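Local coordinates for uncharacterized protein (Bdellovibrio bacteriovorus, PDB 3TM8) that is probably a metal-dependent phosphodiesterase-like signalling protein of the HD-GYP class, related to enzymes that break down cyclic di-GMP, and carries a two-iron site, at residues Cys136-Ala139 against Ala140-Val144; Ser115-Asn118 against Asn119-Val123; Leu214-Leu218 against Asp219-Pro223; Glu224-Ala227 against Leu228-Lys231. All coordinates share one frame; numbering follows the deposited sequence. Where two conformers were deposited one is given.

Contact 1: residues Cys136-Ala139 against Ala140-Val144; sequences CKDA and AGKYV
With CG swung anti to the backbone N (chi1 173°), the carboxylate of Asp138 comes back alongside the chain of Lys142, whose own CG stays beside its backbone N (chi1 -64°), which lays the first part of the lysine along Asp138 before the end turns off. The two side chains meet at a slant, and the meeting is between an oxygen and a methylene: Asp138 OD2 lies 3.7 Å from Lys142 CD. Nearer its root the lysine rests CG 3.6 Å from Asp138 O, the carbonyl that also accepts the backbone N-H of Lys142. Bends at the last two torsions of Lys142 then carry its NZ to 5.7 Å from Asp138 OD2, so the opposite charges may attract but do not form a salt bridge; the amino end instead makes a cation-pi contact with Tyr97.

One residue further on, the ring of Tyr143 leads away from the preceding turn while Tyr143 CB stays 3.5 Å from Ala139 O. That oxygen carries two bonds, one from Tyr143 N at 2.8 Å and one from Gln116 NE2 of helix 105-125. The Tyr143 ring packs between helices 105-125 and 167-185, its hydroxyl hydrogen-bonded to Thr176, while Cys136 sits against Leu198 and Leu201 of helix 190-202.

The contact thus illustrates a general pattern, the amphipathic alpha-helix of a helical bundle: charged i to i+4 neighbours on the outward side, with small and aromatic residues turned into the helix-helix interfaces.

Contact 2: residues Ser115-Asn118 against Asn119-Val123; sequences SQQN and NAEEV
The side chains of Ser115 and Asn119, one turn apart, are joined through two waters. Water 1 lies 2.8 Å from Ser115 OG and donates to Asn119 OD1 at 2.7 Å, while also accepting Asn118 ND2 at 3.0 Å; water 2 repeats the bridge from Ser115 OG to the other end of the amide, accepting Asn119 ND2 in a longer bond of 3.3 Å. A third water accepts Asn119 ND2 at 3.0 Å and donates to Gln116 OE1 at 2.8 Å. Both ends of the Asn119 amide are therefore engaged by water, which probably limits its rotation.

A chi1 of -61° sets CG of Asn119 beside its backbone N and brings the amide back over the previous turn, CG lying 3.1 Å from Ser115 O. That carbonyl is bonded to Asn119 N, the first of four successive i to i+4 backbone bonds. Elsewhere, Glu122 forms a salt bridge to Arg27 through OE1 and a hydrogen bond to Ser132 through OE2.

Packing completes the turn: Ala120 and Val123 face Leu202 of helix 190-202, and Gln117 passes beside Glu121, a doubtful detail because Glu121 has two conformers.

The chemistry implies a division of labour: waters bridge the side chains of Ser115, Gln116, Asn118 and Asn119, while protein groups take other polar ends, Tyr97 OH and Ala139 O meeting Gln116 NE2 and Arg27 meeting Asn118 OD1.

Contact 3: residues Leu214-Leu218 against Asp219-Pro223; sequences LNQPL and DSMSP
Gln216 and Met221 make the first cross-turn contact, their side chains crossing at about a right angle with Gln216 CD 3.5 Å from Met221 CG. For Gln216, a chi1 of 63° places CG between backbone N and carbonyl carbon, aiming the extended chain at the methionine. Both ends of the amide are engaged: OE1 accepts a water, at 2.8 Å from Gln216 OE1, that in turn takes the N-H of Ser222, and NE2 donates to Asn213 O and Asp225 OD2.

Pro217 follows. Its carbonyl accepts Ser220 N at 3.2 Å from well above the carbonyl plane, and Ser220 OG lies 3.3 Å from Pro217 CB, adding a weak bond to the same oxygen.

Leu218 then lies alongside Met221, both pointing the same way, with Leu218 CD2 3.6 Å from Met221 CE. Leu218 O accepts Met221 N at 3.3 Å, again from above its plane, while a water links the carbonyl oxygens of both residues.

The long, off-plane backbone bonds of this short 3-10 turn, close to the second iron, are thus supplemented by the packing on Met221, by two bridging waters, and by bonds from Arg289 to Leu214 O and Gln216 O and from Leu218 N to Glu294.

Contact 4: residues Glu224-Ala227 against Leu228-Lys231; sequences EDLA and LWKK. With PO4 (phosphate ion), chain C.
Leu228, Trp229 and Lys230 donate their backbone N-H groups to the carbonyls of Glu224, Asp225 and Leu226, the i to i+4 pattern of an alpha-helix, here the first turns of helix 223-240 in the HD domain, which goes on to the iron ligand His232.

On the outer side, Lys230 lies obliquely across Leu226: its CG sits 3.4 Å from Leu226 O, and further out Lys230 CE comes 3.9 Å from Leu226 CG. An otherwise extended Lys231 bends at its last torsion (chi4 62°), which returns the amino group toward Ala227. There a water donates to Ala227 O at 2.8 Å and accepts Lys231 NZ at 3.2 Å.

Trp229 belongs to the metal-site side. Leu226 CD1 approaches its six-membered ring, neither over the face nor at the edge, 4.4 Å from Trp229 CE3, and the indole meets the ring of His232 edge-to-face. Trp229 O also takes a bond from His232 ND1, so Trp229 probably helps to position this ligand. A phosphate, probably from the crystallisation liquor, is gripped by His207, Asn285 and Arg289 as well; on the indole edge, in the ring plane, Trp229 NE1 donates to phosphate O1 at 3.0 Å in a nearly straight bond of 176°.

From the N terminus, contact 2 comes first, on helix 105-125, then contact 1 on the following helix 130-149. Contacts 3 and 4 come later, in the loop after helix 190-202 and at the start of helix 223-240. Each is local, so none closes a long loop; all four run in series, without nesting or crossing. Contacts 1 and 2 touch, pairing two successive helices. Contacts 3 and 4 also touch, Leu218 CD1 packing 3.5 Å from Trp229 CZ2, which fastens the loop to the helix it leads into. The two pairs stay apart, centres of contacts 1 and 4 being about 31 Å from each other on opposite sides of the chain's centre.

Contact 1: residues Cys136-Ala139 against Ala140-Val144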
ATOM      1  N   CYS A 136      -1.471  -8.890   9.402  1.00  5.76           N
ATOM      2  CA  CYS A 136      -0.839  -7.976   8.459  1.00  5.94           C
ATOM      3  C   CYS A 136       0.683  -8.138   8.502  1.00  5.29           C
ATOM      4  O   CYS A 136       1.349  -8.157   7.460  1.00  5.57           O
ATOM      5  CB  CYS A 136      -1.235  -6.530   8.788  1.00  6.66           C
ATOM      6  SG  CYS A 136      -0.704  -5.292   7.608  1.00  6.86           S
ATOM      7  N   LYS A 137       1.223  -8.244   9.715  1.00  5.48           N
ATOM      8  CA  LYS A 137       2.663  -8.418   9.908  1.00  5.71           C
ATOM      9  C   LYS A 137       3.159  -9.725   9.286  1.00  6.20           C
ATOM     10  O   LYS A 137       4.152  -9.750   8.561  1.00  6.36           O
ATOM     11  CB  LYS A 137       2.993  -8.393  11.400  1.00  6.75           C
ATOM     12  CG  LYS A 137       4.461  -8.588  11.725  1.00  8.55           C
ATOM     13  CD  LYS A 137       4.727  -8.244  13.184  1.00 12.84           C
ATOM     14  CE  LYS A 137       6.146  -8.562  13.592  1.00 15.38           C
ATOM     15  NZ  LYS A 137       6.363  -8.150  15.006  1.00 17.00           N
ATOM     16  N   ASP A 138       2.460 -10.818   9.563  1.00  6.28           N
ATOM     17  CA  ASP A 138       2.830 -12.100   8.982  1.00  7.44           C
ATOM     18  C   ASP A 138       2.773 -12.037   7.462  1.00  5.71           C
ATOM     19  O   ASP A 138       3.679 -12.520   6.776  1.00  7.64           O
ATOM     20  CB  ASP A 138       1.927 -13.214   9.504  1.00 10.10           C
ATOM     21  CG  ASP A 138       2.171 -14.528   8.803  1.00 19.65           C
ATOM     22  OD1 ASP A 138       3.120 -15.232   9.195  1.00 23.49           O
ATOM     23  OD2 ASP A 138       1.421 -14.854   7.858  1.00 23.62           O
ATOM     24  N   ALA A 139       1.718 -11.420   6.934  1.00  6.05           N
ATOM     25  CA  ALA A 139       1.562 -11.307   5.497  1.00  6.74           C
ATOM     26  C   ALA A 139       2.628 -10.412   4.875  1.00  5.44           C
ATOM     27  O   ALA A 139       3.002 -10.617   3.726  1.00  5.93           O
ATOM     28  CB  ALA A 139       0.171 -10.805   5.149  1.00  7.98           C
ATOM     29  N   ALA A 140       3.128  -9.430   5.627  1.00  5.72           N
ATOM     30  CA  ALA A 140       4.216  -8.579   5.132  1.00  5.86           C
ATOM     31  C   ALA A 140       5.483  -9.415   4.924  1.00  5.77           C
ATOM     32  O   ALA A 140       6.224  -9.196   3.964  1.00  6.68           O
ATOM     33  CB  ALA A 140       4.497  -7.443   6.095  1.00  7.28           C
ATOM     34  N   GLY A 141       5.727 -10.368   5.828  1.00  6.46           N
ATOM     35  CA  GLY A 141       6.813 -11.317   5.658  1.00  7.82           C
ATOM     36  C   GLY A 141       6.625 -12.167   4.416  1.00  7.10           C
ATOM     37  O   GLY A 141       7.564 -12.403   3.660  1.00  8.07           O
ATOM     38  N   LYS A 142       5.399 -12.634   4.193  1.00  7.05           N
ATOM     39  CA  LYS A 142       5.117 -13.416   2.994  1.00  7.11           C
ATOM     40  C   LYS A 142       5.347 -12.576   1.744  1.00  6.15           C
ATOM     41  O   LYS A 142       5.814 -13.073   0.726  1.00  6.74           O
ATOM     42  CB  LYS A 142       3.683 -13.958   3.014  1.00  9.03           C
ATOM     43  CG  LYS A 142       3.431 -14.947   4.140  1.00 11.79           C
ATOM     44  CD  LYS A 142       1.958 -15.336   4.233  1.00 16.30           C
ATOM     45  CE  LYS A 142       1.460 -15.995   2.957  1.00 21.31           C
ATOM     46  NZ  LYS A 142       1.996 -17.369   2.758  1.00 24.10           N
ATOM     47  N   TYR A 143       5.021 -11.291   1.831  1.00  6.23           N
ATOM     48  CA  TYR A 143       5.204 -10.370   0.719  1.00  6.57           C
ATOM     49  C   TYR A 143       6.685 -10.167   0.394  1.00  6.44           C
ATOM     50  O   TYR A 143       7.085 -10.212  -0.774  1.00  6.76           O
ATOM     51  CB  TYR A 143       4.512  -9.033   1.009  1.00  6.63           C
ATOM     52  CG  TYR A 143       4.422  -8.153  -0.211  1.00  5.79           C
ATOM     53  CD1 TYR A 143       3.816  -8.611  -1.377  1.00  7.01           C
ATOM     54  CD2 TYR A 143       4.927  -6.858  -0.204  1.00  6.81           C
ATOM     55  CE1 TYR A 143       3.735  -7.825  -2.496  1.00  7.18           C
ATOM     56  CE2 TYR A 143       4.844  -6.060  -1.329  1.00  7.74           C
ATOM     57  CZ  TYR A 143       4.248  -6.551  -2.470  1.00  6.54           C
ATOM     58  OH  TYR A 143       4.150  -5.798  -3.607  1.00  7.78           O
ATOM     59  N   VAL A 144       7.501  -9.961   1.419  1.00  6.35           N
ATOM     60  CA  VAL A 144       8.945  -9.865   1.195  1.00  6.98           C
ATOM     61  C   VAL A 144       9.418 -11.106   0.432  1.00  6.34           C
ATOM     62  O   VAL A 144      10.159 -11.008  -0.553  1.00  7.07           O
ATOM     63  CB  VAL A 144       9.752  -9.735   2.512  1.00  7.85           C
ATOM     64  CG1 VAL A 144      11.263  -9.867   2.246  1.00  9.16           C
ATOM     65  CG2 VAL A 144       9.443  -8.416   3.200  1.00  8.51           C
TER

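Contact 2: residues Ser115-Asn118 against Asn119-Val123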
ATOM      1  N   SER A 115      -4.426  -8.276  -1.646  1.00  5.14           N
ATOM      2  CA  SER A 115      -4.468  -8.845  -0.309  1.00  5.28           C
ATOM      3  C   SER A 115      -3.682  -7.978   0.683  1.00  5.60           C
ATOM      4  O   SER A 115      -4.152  -7.727   1.792  1.00  5.03           O
ATOM      5  CB  SER A 115      -3.924 -10.280  -0.327  1.00  6.30           C
ATOM      6  OG  SER A 115      -3.995 -10.849   0.958  1.00  7.10           O
ATOM      7  N   GLN A 116      -2.490  -7.526   0.285  1.00  5.17           N
ATOM      8  CA  GLN A 116      -1.726  -6.609   1.126  1.00  4.42           C
ATOM      9  C   GLN A 116      -2.533  -5.349   1.416  1.00  4.09           C
ATOM     10  O   GLN A 116      -2.570  -4.865   2.549  1.00  5.08           O
ATOM     11  CB  GLN A 116      -0.401  -6.225   0.462  1.00  4.79           C
ATOM     12  CG  GLN A 116       0.582  -7.372   0.272  1.00  5.91           C
ATOM     13  CD  GLN A 116       1.125  -7.923   1.578  1.00  6.38           C
ATOM     14  OE1 GLN A 116       1.543  -7.173   2.465  1.00  6.89           O
ATOM     15  NE2 GLN A 116       1.110  -9.247   1.709  1.00  7.04           N
ATOM     16  N   GLN A 117      -3.209  -4.829   0.391  1.00  4.20           N
ATOM     17  CA  GLN A 117      -4.003  -3.626   0.572  1.00  5.02           C
ATOM     18  C   GLN A 117      -5.127  -3.891   1.562  1.00  4.13           C
ATOM     19  O   GLN A 117      -5.407  -3.074   2.440  1.00  6.17           O
ATOM     20  CB  GLN A 117      -4.564  -3.172  -0.768  1.00  7.25           C
ATOM     21  CG  GLN A 117      -5.288  -1.853  -0.723  1.00 10.30           C
ATOM     22  CD  GLN A 117      -5.793  -1.431  -2.081  1.00 11.81           C
ATOM     23  OE1 GLN A 117      -5.277  -1.859  -3.115  1.00 13.64           O
ATOM     24  NE2 GLN A 117      -6.831  -0.611  -2.086  1.00 15.38           N
ATOM     25  N   ASN A 118      -5.765  -5.049   1.419  1.00  4.81           N
ATOM     26  CA  ASN A 118      -6.837  -5.450   2.323  1.00  4.88           C
ATOM     27  C   ASN A 118      -6.358  -5.522   3.764  1.00  5.33           C
ATOM     28  O   ASN A 118      -7.042  -5.060   4.686  1.00  5.66           O
ATOM     29  CB  ASN A 118      -7.404  -6.793   1.863  1.00  5.57           C
ATOM     30  CG  ASN A 118      -8.556  -7.293   2.721  1.00  6.76           C
ATOM     31  OD1 ASN A 118      -9.564  -6.609   2.913  1.00  6.79           O
ATOM     32  ND2 ASN A 118      -8.436  -8.529   3.182  1.00  8.71           N
ATOM     33  N   ASN A 119      -5.175  -6.102   3.960  1.00  4.81           N
ATOM     34  CA  ASN A 119      -4.633  -6.262   5.302  1.00  5.39           C
ATOM     35  C   ASN A 119      -4.365  -4.906   5.949  1.00  5.20           C
ATOM     36  O   ASN A 119      -4.596  -4.714   7.141  1.00  5.60           O
ATOM     37  CB  ASN A 119      -3.333  -7.068   5.278  1.00  6.31           C
ATOM     38  CG  ASN A 119      -3.512  -8.470   4.724  1.00  5.88           C
ATOM     39  OD1 ASN A 119      -4.620  -9.019   4.683  1.00  6.96           O
ATOM     40  ND2 ASN A 119      -2.411  -9.065   4.294  1.00  6.07           N
ATOM     41  N   ALA A 120      -3.872  -3.965   5.148  1.00  5.14           N
ATOM     42  CA  ALA A 120      -3.596  -2.617   5.643  1.00  6.02           C
ATOM     43  C   ALA A 120      -4.886  -1.907   6.029  1.00  5.08           C
ATOM     44  O   ALA A 120      -4.971  -1.277   7.084  1.00  5.68           O
ATOM     45  CB  ALA A 120      -2.868  -1.815   4.598  1.00  6.93           C
ATOM     46  N   GLU A 121      -5.900  -2.015   5.173  0.50  5.36           N
ATOM     47  CA  GLU A 121      -7.183  -1.382   5.444  0.50  6.56           C
ATOM     48  C   GLU A 121      -7.785  -1.930   6.731  0.50  5.93           C
ATOM     49  O   GLU A 121      -8.364  -1.190   7.520  0.50  6.63           O
ATOM     50  CB  GLU A 121      -8.140  -1.599   4.273  0.50  8.50           C
ATOM     51  CG  GLU A 121      -7.723  -0.903   2.980  0.50 12.37           C
ATOM     52  CD  GLU A 121      -8.734  -1.094   1.861  0.50 20.22           C
ATOM     53  OE1 GLU A 121      -8.554  -2.022   1.037  0.50 22.21           O
ATOM     54  OE2 GLU A 121      -9.706  -0.316   1.810  0.50 23.98           O
ATOM     55  N   GLU A 122      -7.655  -3.235   6.939  1.00  5.27           N
ATOM     56  CA  GLU A 122      -8.192  -3.854   8.143  1.00  6.06           C
ATOM     57  C   GLU A 122      -7.535  -3.255   9.397  1.00  5.79           C
ATOM     58  O   GLU A 122      -8.206  -2.972  10.382  1.00  6.84           O
ATOM     59  CB  GLU A 122      -8.029  -5.372   8.070  1.00  8.07           C
ATOM     60  CG  GLU A 122      -8.216  -6.102   9.378  1.00 11.68           C
ATOM     61  CD  GLU A 122      -9.638  -6.132   9.861  1.00 16.57           C
ATOM     62  OE1 GLU A 122     -10.561  -5.855   9.065  1.00 17.25           O
ATOM     63  OE2 GLU A 122      -9.828  -6.450  11.053  1.00 19.89           O
ATOM     64  N   VAL A 123      -6.224  -3.033   9.352  1.00  5.38           N
ATOM     65  CA  VAL A 123      -5.553  -2.377  10.467  1.00  5.45           C
ATOM     66  C   VAL A 123      -6.014  -0.910  10.628  1.00  5.46           C
ATOM     67  O   VAL A 123      -6.303  -0.458  11.738  1.00  6.12           O
ATOM     68  CB  VAL A 123      -4.014  -2.467  10.312  1.00  5.82           C
ATOM     69  CG1 VAL A 123      -3.313  -1.639  11.384  1.00  7.39           C
ATOM     70  CG2 VAL A 123      -3.554  -3.940  10.357  1.00  6.80           C
TER
HETATM   71  O   HOH W   1      -6.045 -10.351   2.747  1.00  8.50           O
HETATM   72  O   HOH W   2      -1.766 -11.661   2.374  1.00  9.38           O
HETATM   73  O   HOH W   3       0.073  -7.475   4.808  1.00  7.89           O

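Contact 3: residues Leu214-Leu218 against Asp219-Pro223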
ATOM      1  N   LEU A 214      -5.259  14.027  -1.669  1.00  9.41           N
ATOM      2  CA  LEU A 214      -3.826  13.761  -1.774  1.00  9.24           C
ATOM      3  C   LEU A 214      -3.317  13.885  -3.197  1.00  9.29           C
ATOM      4  O   LEU A 214      -2.124  14.047  -3.428  1.00  9.29           O
ATOM      5  CB  LEU A 214      -3.495  12.362  -1.262  1.00 10.70           C
ATOM      6  CG  LEU A 214      -3.709  12.151   0.231  1.00 13.01           C
ATOM      7  CD1 LEU A 214      -3.390  10.718   0.592  1.00 14.18           C
ATOM      8  CD2 LEU A 214      -2.858  13.119   1.038  1.00 15.03           C
ATOM      9  N   ASN A 215      -4.234  13.790  -4.148  1.00  9.02           N
ATOM     10  CA  ASN A 215      -3.889  13.771  -5.559  1.00 10.78           C
ATOM     11  C   ASN A 215      -3.678  15.183  -6.101  1.00 10.67           C
ATOM     12  O   ASN A 215      -4.358  15.621  -7.032  1.00 12.90           O
ATOM     13  CB  ASN A 215      -4.980  13.026  -6.334  1.00 11.68           C
ATOM     14  CG  ASN A 215      -4.595  12.737  -7.771  1.00 12.07           C
ATOM     15  OD1 ASN A 215      -5.429  12.834  -8.677  1.00 14.95           O
ATOM     16  ND2 ASN A 215      -3.339  12.381  -7.990  1.00 12.08           N
ATOM     17  N   GLN A 216      -2.735  15.896  -5.491  1.00 10.09           N
ATOM     18  CA  GLN A 216      -2.336  17.222  -5.946  1.00 11.35           C
ATOM     19  C   GLN A 216      -0.898  17.459  -5.482  1.00 11.61           C
ATOM     20  O   GLN A 216      -0.457  16.853  -4.504  1.00 11.31           O
ATOM     21  CB  GLN A 216      -3.274  18.289  -5.385  1.00 13.46           C
ATOM     22  CG  GLN A 216      -3.259  18.392  -3.875  1.00 14.91           C
ATOM     23  CD  GLN A 216      -4.240  19.429  -3.345  1.00 15.14           C
ATOM     24  OE1 GLN A 216      -4.280  20.565  -3.819  1.00 16.74           O
ATOM     25  NE2 GLN A 216      -5.025  19.045  -2.348  1.00 15.09           N
ATOM     26  N   PRO A 217      -0.154  18.321  -6.189  1.00 11.39           N
ATOM     27  CA  PRO A 217       1.226  18.587  -5.764  1.00 10.52           C
ATOM     28  C   PRO A 217       1.285  19.344  -4.439  1.00 10.32           C
ATOM     29  O   PRO A 217       0.525  20.299  -4.252  1.00 10.75           O
ATOM     30  CB  PRO A 217       1.790  19.447  -6.904  1.00 12.36           C
ATOM     31  CG  PRO A 217       0.892  19.165  -8.078  1.00 13.06           C
ATOM     32  CD  PRO A 217      -0.470  18.958  -7.479  1.00 12.61           C
ATOM     33  N   LEU A 218       2.170  18.922  -3.534  1.00 11.66           N
ATOM     34  CA  LEU A 218       2.321  19.598  -2.242  1.00 13.82           C
ATOM     35  C   LEU A 218       2.600  21.087  -2.405  1.00 13.28           C
ATOM     36  O   LEU A 218       2.072  21.909  -1.659  1.00 13.48           O
ATOM     37  CB  LEU A 218       3.439  18.969  -1.403  1.00 14.93           C
ATOM     38  CG  LEU A 218       3.218  17.521  -0.972  1.00 14.78           C
ATOM     39  CD1 LEU A 218       4.373  17.046  -0.101  1.00 15.27           C
ATOM     40  CD2 LEU A 218       1.890  17.354  -0.244  1.00 15.66           C
ATOM     41  N   ASP A 219       3.427  21.436  -3.385  1.00 14.83           N
ATOM     42  CA  ASP A 219       3.866  22.820  -3.532  1.00 17.43           C
ATOM     43  C   ASP A 219       2.843  23.748  -4.183  1.00 18.18           C
ATOM     44  O   ASP A 219       3.085  24.947  -4.313  1.00 21.23           O
ATOM     45  CB  ASP A 219       5.220  22.889  -4.246  1.00 20.44           C
ATOM     46  CG  ASP A 219       6.354  22.383  -3.374  1.00 26.05           C
ATOM     47  OD1 ASP A 219       6.254  22.533  -2.137  1.00 27.72           O
ATOM     48  OD2 ASP A 219       7.335  21.832  -3.915  1.00 28.86           O
ATOM     49  N   SER A 220       1.702  23.204  -4.585  1.00 15.28           N
ATOM     50  CA  SER A 220       0.608  24.043  -5.067  1.00 17.41           C
ATOM     51  C   SER A 220      -0.670  23.871  -4.238  1.00 16.50           C
ATOM     52  O   SER A 220      -1.708  24.441  -4.562  1.00 18.07           O
ATOM     53  CB  SER A 220       0.353  23.828  -6.564  1.00 19.54           C
ATOM     54  OG  SER A 220       0.320  22.457  -6.897  1.00 20.87           O
ATOM     55  N   MET A 221      -0.591  23.102  -3.156  1.00 14.64           N
ATOM     56  CA  MET A 221      -1.700  23.021  -2.215  1.00 14.55           C
ATOM     57  C   MET A 221      -1.992  24.378  -1.602  1.00 15.84           C
ATOM     58  O   MET A 221      -1.083  25.179  -1.391  1.00 16.35           O
ATOM     59  CB  MET A 221      -1.376  22.059  -1.077  1.00 13.13           C
ATOM     60  CG  MET A 221      -1.618  20.611  -1.402  1.00 12.59           C
ATOM     61  SD  MET A 221      -1.240  19.560   0.012  1.00 12.30           S
ATOM     62  CE  MET A 221      -1.588  17.951  -0.693  1.00 13.38           C
ATOM     63  N   SER A 222      -3.260  24.627  -1.294  1.00 15.90           N
ATOM     64  CA  SER A 222      -3.621  25.811  -0.531  1.00 15.83           C
ATOM     65  C   SER A 222      -2.891  25.761   0.805  1.00 15.36           C
ATOM     66  O   SER A 222      -2.534  24.679   1.279  1.00 14.25           O
ATOM     67  CB  SER A 222      -5.127  25.845  -0.284  1.00 17.27           C
ATOM     68  OG  SER A 222      -5.506  24.792   0.586  1.00 16.90           O
ATOM     69  N   PRO A 223      -2.649  26.929   1.422  1.00 16.94           N
ATOM     70  CA  PRO A 223      -2.011  26.929   2.742  0.50 17.81           C
ATOM     71  C   PRO A 223      -2.753  26.027   3.728  1.00 17.85           C
ATOM     72  O   PRO A 223      -2.123  25.329   4.519  1.00 17.35           O
ATOM     73  CB  PRO A 223      -2.095  28.400   3.177  0.50 19.02           C
ATOM     74  CG  PRO A 223      -3.065  29.048   2.226  0.50 19.57           C
ATOM     75  CD  PRO A 223      -2.946  28.292   0.951  0.50 18.75           C
TER
HETATM   76  O   HOH W   4      -5.187  22.701  -2.249  1.00 19.86           O
HETATM   77  O   HOH W   5       1.600  24.598  -0.892  1.00 25.90           O

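Contact 4: residues Glu224-Ala227 against Leu228-Lys231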
ATOM      1  N   GLU A 224      -4.080  26.036   3.667  1.00 18.53           N
ATOM      2  CA  GLU A 224      -4.890  25.201   4.543  1.00 18.97           C
ATOM      3  C   GLU A 224      -4.648  23.708   4.305  1.00 15.32           C
ATOM      4  O   GLU A 224      -4.532  22.923   5.253  1.00 15.79           O
ATOM      5  CB  GLU A 224      -6.374  25.522   4.363  1.00 22.62           C
ATOM      6  CG  GLU A 224      -6.780  26.909   4.845  1.00 26.60           C
ATOM      7  CD  GLU A 224      -6.602  27.995   3.789  1.00 29.38           C
ATOM      8  OE1 GLU A 224      -6.107  27.697   2.683  1.00 29.59           O
ATOM      9  OE2 GLU A 224      -6.967  29.155   4.071  1.00 31.14           O
ATOM     10  N   ASP A 225      -4.584  23.316   3.037  1.00 13.76           N
ATOM     11  CA  ASP A 225      -4.360  21.915   2.701  1.00 12.01           C
ATOM     12  C   ASP A 225      -2.966  21.470   3.128  1.00 10.60           C
ATOM     13  O   ASP A 225      -2.786  20.369   3.652  1.00 10.93           O
ATOM     14  CB  ASP A 225      -4.561  21.679   1.202  1.00 13.74           C
ATOM     15  CG  ASP A 225      -6.010  21.403   0.843  1.00 16.54           C
ATOM     16  OD1 ASP A 225      -6.880  21.513   1.732  1.00 18.82           O
ATOM     17  OD2 ASP A 225      -6.275  21.075  -0.332  1.00 16.53           O
ATOM     18  N   LEU A 226      -1.975  22.322   2.902  1.00 10.10           N
ATOM     19  CA  LEU A 226      -0.609  21.978   3.273  1.00 10.31           C
ATOM     20  C   LEU A 226      -0.473  21.825   4.779  1.00 10.53           C
ATOM     21  O   LEU A 226       0.211  20.923   5.269  1.00 10.43           O
ATOM     22  CB  LEU A 226       0.375  23.028   2.772  1.00 12.19           C
ATOM     23  CG  LEU A 226       1.848  22.726   3.055  1.00 14.33           C
ATOM     24  CD1 LEU A 226       2.280  21.440   2.365  1.00 14.61           C
ATOM     25  CD2 LEU A 226       2.715  23.902   2.621  1.00 15.85           C
ATOM     26  N   ALA A 227      -1.124  22.714   5.520  1.00 12.64           N
ATOM     27  CA  ALA A 227      -1.078  22.660   6.971  1.00 13.49           C
ATOM     28  C   ALA A 227      -1.680  21.348   7.458  1.00 13.76           C
ATOM     29  O   ALA A 227      -1.153  20.708   8.369  1.00 14.75           O
ATOM     30  CB  ALA A 227      -1.817  23.851   7.571  1.00 15.60           C
ATOM     31  N   LEU A 228      -2.791  20.948   6.852  1.00 13.85           N
ATOM     32  CA  LEU A 228      -3.428  19.687   7.211  1.00 13.75           C
ATOM     33  C   LEU A 228      -2.487  18.527   6.885  1.00 11.80           C
ATOM     34  O   LEU A 228      -2.262  17.648   7.708  1.00 12.54           O
ATOM     35  CB  LEU A 228      -4.759  19.533   6.472  1.00 15.53           C
ATOM     36  CG  LEU A 228      -5.589  18.284   6.771  1.00 17.75           C
ATOM     37  CD1 LEU A 228      -5.857  18.141   8.265  1.00 18.96           C
ATOM     38  CD2 LEU A 228      -6.891  18.334   5.985  1.00 18.60           C
ATOM     39  N   TRP A 229      -1.922  18.544   5.685  1.00  9.39           N
ATOM     40  CA  TRP A 229      -0.978  17.511   5.274  1.00  8.61           C
ATOM     41  C   TRP A 229       0.184  17.348   6.273  1.00  8.98           C
ATOM     42  O   TRP A 229       0.551  16.225   6.630  1.00  9.04           O
ATOM     43  CB  TRP A 229      -0.460  17.814   3.859  1.00  8.33           C
ATOM     44  CG  TRP A 229       0.464  16.766   3.332  1.00  7.93           C
ATOM     45  CD1 TRP A 229       0.127  15.669   2.583  1.00  8.53           C
ATOM     46  CD2 TRP A 229       1.881  16.705   3.517  1.00  8.61           C
ATOM     47  NE1 TRP A 229       1.247  14.939   2.288  1.00  8.35           N
ATOM     48  CE2 TRP A 229       2.338  15.546   2.854  1.00  8.64           C
ATOM     49  CE3 TRP A 229       2.806  17.514   4.184  1.00 10.74           C
ATOM     50  CZ2 TRP A 229       3.683  15.182   2.834  1.00  9.58           C
ATOM     51  CZ3 TRP A 229       4.140  17.153   4.163  1.00 11.06           C
ATOM     52  CH2 TRP A 229       4.567  15.995   3.494  1.00 10.55           C
ATOM     53  N   LYS A 230       0.742  18.457   6.751  1.00  9.27           N
ATOM     54  CA  LYS A 230       1.893  18.363   7.649  1.00 10.40           C
ATOM     55  C   LYS A 230       1.594  17.631   8.958  1.00 10.24           C
ATOM     56  O   LYS A 230       2.507  17.123   9.605  1.00 11.28           O
ATOM     57  CB  LYS A 230       2.486  19.743   7.942  1.00 11.84           C
ATOM     58  CG  LYS A 230       3.244  20.334   6.762  1.00 13.41           C
ATOM     59  CD  LYS A 230       3.808  21.709   7.088  1.00 16.46           C
ATOM     60  CE  LYS A 230       4.514  22.308   5.882  1.00 18.35           C
ATOM     61  NZ  LYS A 230       4.925  23.716   6.125  1.00 21.65           N
ATOM     62  N   LYS A 231       0.326  17.597   9.355  1.00 10.19           N
ATOM     63  CA  LYS A 231      -0.060  16.932  10.600  1.00 11.57           C
ATOM     64  C   LYS A 231      -0.075  15.401  10.532  1.00  9.28           C
ATOM     65  O   LYS A 231      -0.038  14.734  11.570  1.00 10.92           O
ATOM     66  CB  LYS A 231      -1.437  17.420  11.054  1.00 14.79           C
ATOM     67  CG  LYS A 231      -1.499  18.910  11.374  1.00 19.37           C
ATOM     68  CD  LYS A 231      -2.913  19.332  11.760  1.00 23.46           C
ATOM     69  CE  LYS A 231      -2.949  20.715  12.402  1.00 26.04           C
ATOM     70  NZ  LYS A 231      -2.464  21.798  11.499  1.00 27.42           N
TER
HETATM   71  P   PO4 C 901       2.138  11.514   1.281  1.00  7.47           P
HETATM   72  O1  PO4 C 901       1.250  12.484   0.547  1.00 11.70           O
HETATM   73  O2  PO4 C 901       2.190  10.163   0.608  1.00  7.43           O
HETATM   74  O3  PO4 C 901       3.606  12.002   1.255  1.00 10.37           O
HETATM   75  O4  PO4 C 901       1.738  11.451   2.740  1.00  5.47           O
HETATM   76  O   HOH W   6       0.434  21.990  10.250  1.00 24.40           O